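Local coordinates for protein catalase (Corynebacterium glutamicum, PDB 4B7H) that breaks down hydrogen peroxide to water and oxygen at a heme, and here carries the inhibitor nitric oxide on the heme iron, at residues G152-F155 with P156-I159; F350-A353 with D354-Y358. All blocks are in the same frame, centred on the assembly; numbering follows the deposited sequence.

Contact 1. Residues G152-F155 with P156-I159; sequences GMKF and PDFI. With HEM (protoporphyrin IX containing Fe), chain E; NO (nitric oxide), chain F.
Phe155 and Ile159 face each other one turn apart at the start of helix 155-162, where a 3-10 turn of residues 152-154 runs into the helix on the distal side of the catalase heme. Packing here is close. CG1 of Ile159 comes over one face of the Phe155 ring in a CH-pi contact, 3.8 Å from the ring centroid and 21° off its normal, displaced toward the rim. The opposite face lies against the porphyrin, with Phe155 CE2 3.4 Å from HEM C2B. CG of Phe155 is anti to the backbone N (chi1 177°), which carries the ring into the slot between Ile159 and the heme; Phe59 of a second subunit adds a further ring contact. Along the backbone, Ile159 N donates to Phe155 O at 3.0 Å and Phe158 N to Lys154 O at 3.1 Å, two i to i+4 bonds at the start of the helix.

The other flank is polar and held by bonds, and it too is buried between subunits rather than open to solvent. Lys154, bent at three torsions, brings NZ to 2.9 Å from Asp157 OD2 in a salt bridge that meets the carboxylate from above, 54° out of its plane. Asp157 OD2 has a second charged partner, Lys55 of the second subunit, whereas NZ also donates to Asn34 of that subunit; the backbone O and N of Ser398 of a third subunit bind NZ and Asp157 OD1, respectively. Back at the heme, the edge of the Phe155 ring borders the bound inhibitor, with CZ 3.2 Å from the nitric oxide oxygen.

Contact 2. Residues F350-A353 with D354-Y358; sequences FAYA and DQQRY. With HEM (protoporphyrin IX containing Fe), chain E.
One face of the Phe350 ring receives CB of Asp354, a CH-pi contact 4.1 Å from the centroid and 26° off the normal, and the Asp354 carboxylate is turned only 23° from the ring plane. The Arg357 guanidinium is likewise met on one face, by Ala353 CB, 3.5 Å from NH2. The Tyr352 ring presents one face to the porphyrin, HEM C4A lying beneath its rim, and has Gln356 NE2 at its edge.

The pairs Phe350-Asp354, Tyr352-Gln356 and Ala353-Arg357 follow from the i to i+4 spacing of helix 343-359, whose backbone bonds include Gln356 N to Tyr352 O at 2.9 Å. The bond from Asp354 N to Phe350 O is weak, at 3.4 Å. Phe350 O also accepts from a water, whose oxygen in turn accepts from Arg357 NH1 at 2.9 Å, bridging residues seven apart, about two turns of the helix. Asp354 directs its OD2 to Arg61 of a second subunit, so this part of the helix belongs to the tetramer interface.

Other side chains of the same stretch turn to the heme. With CG beside its backbone N (chi1 -71°), Gln356 extends its amide so that NE2 reaches HEM O1A at 2.9 Å in an almost straight bond. Tyr352 OH binds the heme iron at 2.0 Å, the proximal tyrosine ligation of catalases. Arg348, one turn earlier, donates NE to that same oxygen, and its nearby positive charge would be expected to draw electron density from the tyrosine oxygen and so polarise the iron-oxygen bond.

Contact 1 comes first along the chain, at the start of helix 155-162 just after strand 135-142 and its loop; contact 2 follows some two hundred residues later, within helix 343-359. Their centres lie 16 Å apart and their nearest atoms about 6 Å, without touching. What joins them is the heme: contact 1 contributes Gly152 and Phe155 to the distal side, where nitric oxide sits, and contact 2 supplies the proximal ligand, so the axial ligands approach the iron from opposite faces. Both contacts also reach the second subunit, which places the heme pocket, assembled within the catalase family region, close to the tetramer interfaces.

Contact 1. Residues G152-F155 with P156-I159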
loop_
_atom_site.group_PDB
_atom_site.type_symbol
_atom_site.label_atom_id
_atom_site.label_comp_id
_atom_site.label_asym_id
_atom_site.label_seq_id
_atom_site.Cartn_x
_atom_site.Cartn_y
_atom_site.Cartn_z
ATOM N N GLY A 152 8.952 23.351 12.969
ATOM C CA GLY A 152 8.232 22.311 12.258
ATOM C C GLY A 152 7.128 21.657 13.060
ATOM O O GLY A 152 6.197 21.092 12.486
ATOM N N MET A 153 7.219 21.732 14.386
ATOM C CA MET A 153 6.172 21.196 15.246
ATOM C C MET A 153 4.806 21.807 14.895
ATOM O O MET A 153 3.771 21.158 15.058
ATOM C CB MET A 153 6.504 21.473 16.715
ATOM C CG MET A 153 5.496 20.885 17.700
ATOM S SD MET A 153 5.386 19.084 17.629
ATOM C CE MET A 153 6.781 18.653 18.670
ATOM N N LYS A 154 4.814 23.041 14.392
ATOM C CA LYS A 154 3.586 23.774 14.103
ATOM C C LYS A 154 3.075 23.605 12.670
ATOM O O LYS A 154 1.971 24.055 12.342
ATOM C CB LYS A 154 3.805 25.265 14.396
ATOM C CG LYS A 154 3.932 25.582 15.877
ATOM C CD LYS A 154 2.832 26.520 16.349
ATOM C CE LYS A 154 1.431 25.932 16.146
ATOM N NZ LYS A 154 1.146 24.778 17.048
ATOM N N PHE A 155 3.868 22.970 11.813
ATOM C CA PHE A 155 3.531 22.909 10.396
ATOM C C PHE A 155 2.206 22.182 10.097
ATOM O O PHE A 155 1.379 22.714 9.343
ATOM C CB PHE A 155 4.720 22.364 9.600
ATOM C CG PHE A 155 4.452 22.187 8.142
ATOM C CD1 PHE A 155 4.482 23.267 7.277
ATOM C CD2 PHE A 155 4.196 20.927 7.629
ATOM C CE1 PHE A 155 4.261 23.092 5.916
ATOM C CE2 PHE A 155 3.968 20.742 6.279
ATOM C CZ PHE A 155 4.009 21.823 5.419
ATOM N N PRO A 156 1.978 20.991 10.694
ATOM C CA PRO A 156 0.683 20.340 10.427
ATOM C C PRO A 156 -0.509 21.164 10.919
ATOM O O PRO A 156 -1.574 21.098 10.315
ATOM C CB PRO A 156 0.799 19.008 11.179
ATOM C CG PRO A 156 2.276 18.718 11.145
ATOM C CD PRO A 156 2.896 20.078 11.402
ATOM N N ASP A 157 -0.332 21.951 11.978
ATOM C CA ASP A 157 -1.404 22.826 12.439
ATOM C C ASP A 157 -1.742 23.872 11.388
ATOM O O ASP A 157 -2.912 24.099 11.062
ATOM C CB ASP A 157 -1.014 23.506 13.752
ATOM C CG ASP A 157 -0.789 22.513 14.859
ATOM O OD1 ASP A 157 -1.739 21.755 15.169
ATOM O OD2 ASP A 157 0.326 22.487 15.419
ATOM N N PHE A 158 -0.713 24.504 10.841
ATOM C CA PHE A 158 -0.933 25.508 9.823
ATOM C C PHE A 158 -1.612 24.895 8.599
ATOM O O PHE A 158 -2.609 25.423 8.092
ATOM C CB PHE A 158 0.381 26.166 9.418
ATOM C CG PHE A 158 0.273 26.961 8.166
ATOM C CD1 PHE A 158 -0.631 28.016 8.078
ATOM C CD2 PHE A 158 1.030 26.626 7.055
ATOM C CE1 PHE A 158 -0.753 28.749 6.903
ATOM C CE2 PHE A 158 0.913 27.350 5.881
ATOM C CZ PHE A 158 0.011 28.407 5.800
ATOM N N ILE A 159 -1.081 23.778 8.108
ATOM C CA ILE A 159 -1.647 23.178 6.903
ATOM C C ILE A 159 -3.087 22.700 7.128
ATOM O O ILE A 159 -3.959 22.944 6.287
ATOM C CB ILE A 159 -0.744 22.074 6.333
ATOM C CG1 ILE A 159 0.618 22.660 5.912
ATOM C CG2 ILE A 159 -1.421 21.378 5.163
ATOM C CD1 ILE A 159 0.563 23.720 4.800
HETATM C CHA HEM E . 5.750 19.946 -0.368
HETATM C CHB HEM E . 6.765 19.237 4.321
HETATM C CHC HEM E . 7.755 23.956 4.747
HETATM C CHD HEM E . 8.198 24.159 -0.043
HETATM C C1A HEM E . 5.921 19.348 0.856
HETATM C C2A HEM E . 5.737 17.939 1.146
HETATM C C3A HEM E . 6.037 17.754 2.440
HETATM C C4A HEM E . 6.406 19.028 3.009
HETATM C CMA HEM E . 6.019 16.451 3.246
HETATM C CAA HEM E . 5.296 16.874 0.118
HETATM C CBA HEM E . 6.522 16.329 -0.600
HETATM C CGA HEM E . 6.206 15.151 -1.483
HETATM O O1A HEM E . 6.828 15.070 -2.573
HETATM O O2A HEM E . 5.359 14.292 -1.126
HETATM C C1B HEM E . 7.098 20.455 4.866
HETATM C C2B HEM E . 7.382 20.715 6.259
HETATM C C3B HEM E . 7.632 22.036 6.375
HETATM C C4B HEM E . 7.537 22.625 5.057
HETATM C CMB HEM E . 7.357 19.634 7.359
HETATM C CAB HEM E . 8.015 22.869 7.613
HETATM C CBB HEM E . 8.654 22.341 8.656
HETATM C C1C HEM E . 8.136 24.387 3.489
HETATM C C2C HEM E . 8.954 25.544 3.155
HETATM C C3C HEM E . 9.065 25.583 1.815
HETATM C C4C HEM E . 8.344 24.447 1.283
HETATM C CMC HEM E . 9.545 26.536 4.186
HETATM C CAC HEM E . 9.857 26.555 0.908
HETATM C CBC HEM E . 10.969 27.188 1.320
HETATM C C1D HEM E . 7.517 23.088 -0.552
HETATM C C2D HEM E . 7.305 22.897 -1.950
HETATM C C3D HEM E . 6.552 21.600 -2.069
HETATM C C4D HEM E . 6.383 21.112 -0.727
HETATM C CMD HEM E . 7.739 23.820 -3.087
HETATM C CAD HEM E . 6.114 20.956 -3.376
HETATM C CBD HEM E . 7.330 20.289 -4.015
HETATM C CGD HEM E . 6.855 19.766 -5.338
HETATM O O1D HEM E . 6.826 18.525 -5.535
HETATM O O2D HEM E . 6.478 20.598 -6.200
HETATM N NA HEM E . 6.339 19.990 2.013
HETATM N NB HEM E . 7.196 21.633 4.157
HETATM N NC HEM E . 7.786 23.734 2.318
HETATM N ND HEM E . 6.955 22.025 0.150
HETATM FE FE HEM E . 7.023 21.874 2.155
HETATM N N NO F . 5.489 22.574 2.350
HETATM O O NO F . 4.775 23.326 2.755
#

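Contact 2. Residues F350-A353 with D354-Y358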
loop_
_atom_site.group_PDB
_atom_site.type_symbol
_atom_site.label_atom_id
_atom_site.label_comp_id
_atom_site.label_asym_id
_atom_site.label_seq_id
_atom_site.Cartn_x
_atom_site.Cartn_y
_atom_site.Cartn_z
ATOM N N PHE A 350 13.673 15.654 7.218
ATOM C CA PHE A 350 13.019 14.378 7.473
ATOM C C PHE A 350 11.763 14.146 6.615
ATOM O O PHE A 350 11.571 13.072 6.040
ATOM C CB PHE A 350 12.637 14.235 8.952
ATOM C CG PHE A 350 11.645 13.134 9.193
ATOM C CD1 PHE A 350 12.038 11.807 9.098
ATOM C CD2 PHE A 350 10.312 13.419 9.454
ATOM C CE1 PHE A 350 11.129 10.776 9.280
ATOM C CE2 PHE A 350 9.396 12.387 9.640
ATOM C CZ PHE A 350 9.807 11.067 9.554
ATOM N N ALA A 351 10.909 15.160 6.545
ATOM C CA ALA A 351 9.524 14.981 6.129
ATOM C C ALA A 351 9.283 14.577 4.681
ATOM O O ALA A 351 8.336 13.845 4.408
ATOM C CB ALA A 351 8.727 16.224 6.457
ATOM N N TYR A 352 10.102 15.057 3.750
ATOM C CA TYR A 352 9.777 14.858 2.333
ATOM C C TYR A 352 9.971 13.412 1.901
ATOM O O TYR A 352 9.061 12.813 1.319
ATOM C CB TYR A 352 10.562 15.805 1.425
ATOM C CG TYR A 352 10.113 17.247 1.538
ATOM C CD1 TYR A 352 10.224 17.940 2.745
ATOM C CD2 TYR A 352 9.592 17.921 0.447
ATOM C CE1 TYR A 352 9.810 19.251 2.856
ATOM C CE2 TYR A 352 9.194 19.248 0.547
ATOM C CZ TYR A 352 9.299 19.901 1.759
ATOM O OH TYR A 352 8.913 21.214 1.871
ATOM N N ALA A 353 11.147 12.852 2.191
ATOM C CA ALA A 353 11.415 11.457 1.873
ATOM C C ALA A 353 10.426 10.556 2.597
ATOM O O ALA A 353 9.993 9.544 2.058
ATOM C CB ALA A 353 12.841 11.084 2.236
ATOM N N ASP A 354 10.064 10.925 3.822
ATOM C CA ASP A 354 9.087 10.149 4.566
ATOM C C ASP A 354 7.763 10.091 3.797
ATOM O O ASP A 354 7.185 9.014 3.612
ATOM C CB ASP A 354 8.872 10.731 5.963
ATOM C CG ASP A 354 7.852 9.954 6.754
ATOM O OD1 ASP A 354 8.099 8.755 7.009
ATOM O OD2 ASP A 354 6.797 10.520 7.108
ATOM N N GLN A 355 7.266 11.240 3.350
ATOM C CA GLN A 355 6.012 11.226 2.600
ATOM C C GLN A 355 6.163 10.474 1.274
ATOM O O GLN A 355 5.270 9.725 0.865
ATOM C CB GLN A 355 5.458 12.632 2.346
ATOM C CG GLN A 355 4.108 12.528 1.618
ATOM C CD GLN A 355 3.297 13.806 1.553
ATOM O OE1 GLN A 355 2.492 13.982 0.626
ATOM N NE2 GLN A 355 3.469 14.691 2.535
ATOM N N GLN A 356 7.302 10.655 0.614
ATOM C CA GLN A 356 7.514 10.046 -0.693
ATOM C C GLN A 356 7.563 8.522 -0.635
ATOM O O GLN A 356 7.061 7.849 -1.541
ATOM C CB GLN A 356 8.761 10.650 -1.343
ATOM C CG GLN A 356 8.501 12.085 -1.791
ATOM C CD GLN A 356 9.726 12.972 -1.775
ATOM O OE1 GLN A 356 10.843 12.525 -1.493
ATOM N NE2 GLN A 356 9.518 14.254 -2.087
ATOM N N ARG A 357 8.134 7.982 0.442
ATOM C CA ARG A 357 8.132 6.538 0.648
ATOM C C ARG A 357 6.696 5.998 0.663
ATOM O O ARG A 357 6.453 4.889 0.201
ATOM C CB ARG A 357 8.848 6.189 1.957
ATOM C CG ARG A 357 10.352 6.400 1.889
ATOM C CD ARG A 357 11.028 6.395 3.269
ATOM N NE ARG A 357 12.394 6.891 3.134
ATOM C CZ ARG A 357 12.955 7.827 3.894
ATOM N NH1 ARG A 357 12.300 8.344 4.929
ATOM N NH2 ARG A 357 14.195 8.221 3.621
ATOM N N TYR A 358 5.758 6.779 1.199
ATOM C CA TYR A 358 4.340 6.397 1.228
ATOM C C TYR A 358 3.608 6.737 -0.079
ATOM O O TYR A 358 2.907 5.901 -0.658
ATOM C CB TYR A 358 3.639 7.118 2.381
ATOM C CG TYR A 358 2.124 7.089 2.289
ATOM C CD1 TYR A 358 1.429 5.904 2.479
ATOM C CD2 TYR A 358 1.397 8.237 1.987
ATOM C CE1 TYR A 358 0.053 5.862 2.383
ATOM C CE2 TYR A 358 0.014 8.205 1.892
ATOM C CZ TYR A 358 -0.649 7.008 2.085
ATOM O OH TYR A 358 -2.019 6.932 1.996
HETATM C CHA HEM E . 5.750 19.946 -0.368
HETATM C CHB HEM E . 6.765 19.237 4.321
HETATM C CHC HEM E . 7.755 23.956 4.747
HETATM C CHD HEM E . 8.198 24.159 -0.043
HETATM C C1A HEM E . 5.921 19.348 0.856
HETATM C C2A HEM E . 5.737 17.939 1.146
HETATM C C3A HEM E . 6.037 17.754 2.440
HETATM C C4A HEM E . 6.406 19.028 3.009
HETATM C CMA HEM E . 6.019 16.451 3.246
HETATM C CAA HEM E . 5.296 16.874 0.118
HETATM C CBA HEM E . 6.522 16.329 -0.600
HETATM C CGA HEM E . 6.206 15.151 -1.483
HETATM O O1A HEM E . 6.828 15.070 -2.573
HETATM O O2A HEM E . 5.359 14.292 -1.126
HETATM C C1B HEM E . 7.098 20.455 4.866
HETATM C C2B HEM E . 7.382 20.715 6.259
HETATM C C3B HEM E . 7.632 22.036 6.375
HETATM C C4B HEM E . 7.537 22.625 5.057
HETATM C CMB HEM E . 7.357 19.634 7.359
HETATM C CAB HEM E . 8.015 22.869 7.613
HETATM C CBB HEM E . 8.654 22.341 8.656
HETATM C C1C HEM E . 8.136 24.387 3.489
HETATM C C2C HEM E . 8.954 25.544 3.155
HETATM C C3C HEM E . 9.065 25.583 1.815
HETATM C C4C HEM E . 8.344 24.447 1.283
HETATM C CMC HEM E . 9.545 26.536 4.186
HETATM C CAC HEM E . 9.857 26.555 0.908
HETATM C CBC HEM E . 10.969 27.188 1.320
HETATM C C1D HEM E . 7.517 23.088 -0.552
HETATM C C2D HEM E . 7.305 22.897 -1.950
HETATM C C3D HEM E . 6.552 21.600 -2.069
HETATM C C4D HEM E . 6.383 21.112 -0.727
HETATM C CMD HEM E . 7.739 23.820 -3.087
HETATM C CAD HEM E . 6.114 20.956 -3.376
HETATM C CBD HEM E . 7.330 20.289 -4.015
HETATM C CGD HEM E . 6.855 19.766 -5.338
HETATM O O1D HEM E . 6.826 18.525 -5.535
HETATM O O2D HEM E . 6.478 20.598 -6.200
HETATM N NA HEM E . 6.339 19.990 2.013
HETATM N NB HEM E . 7.196 21.633 4.157
HETATM N NC HEM E . 7.786 23.734 2.318
HETATM N ND HEM E . 6.955 22.025 0.150
HETATM FE FE HEM E . 7.023 21.874 2.155
HETATM O O HOH W 1 13.355 10.904 5.838
#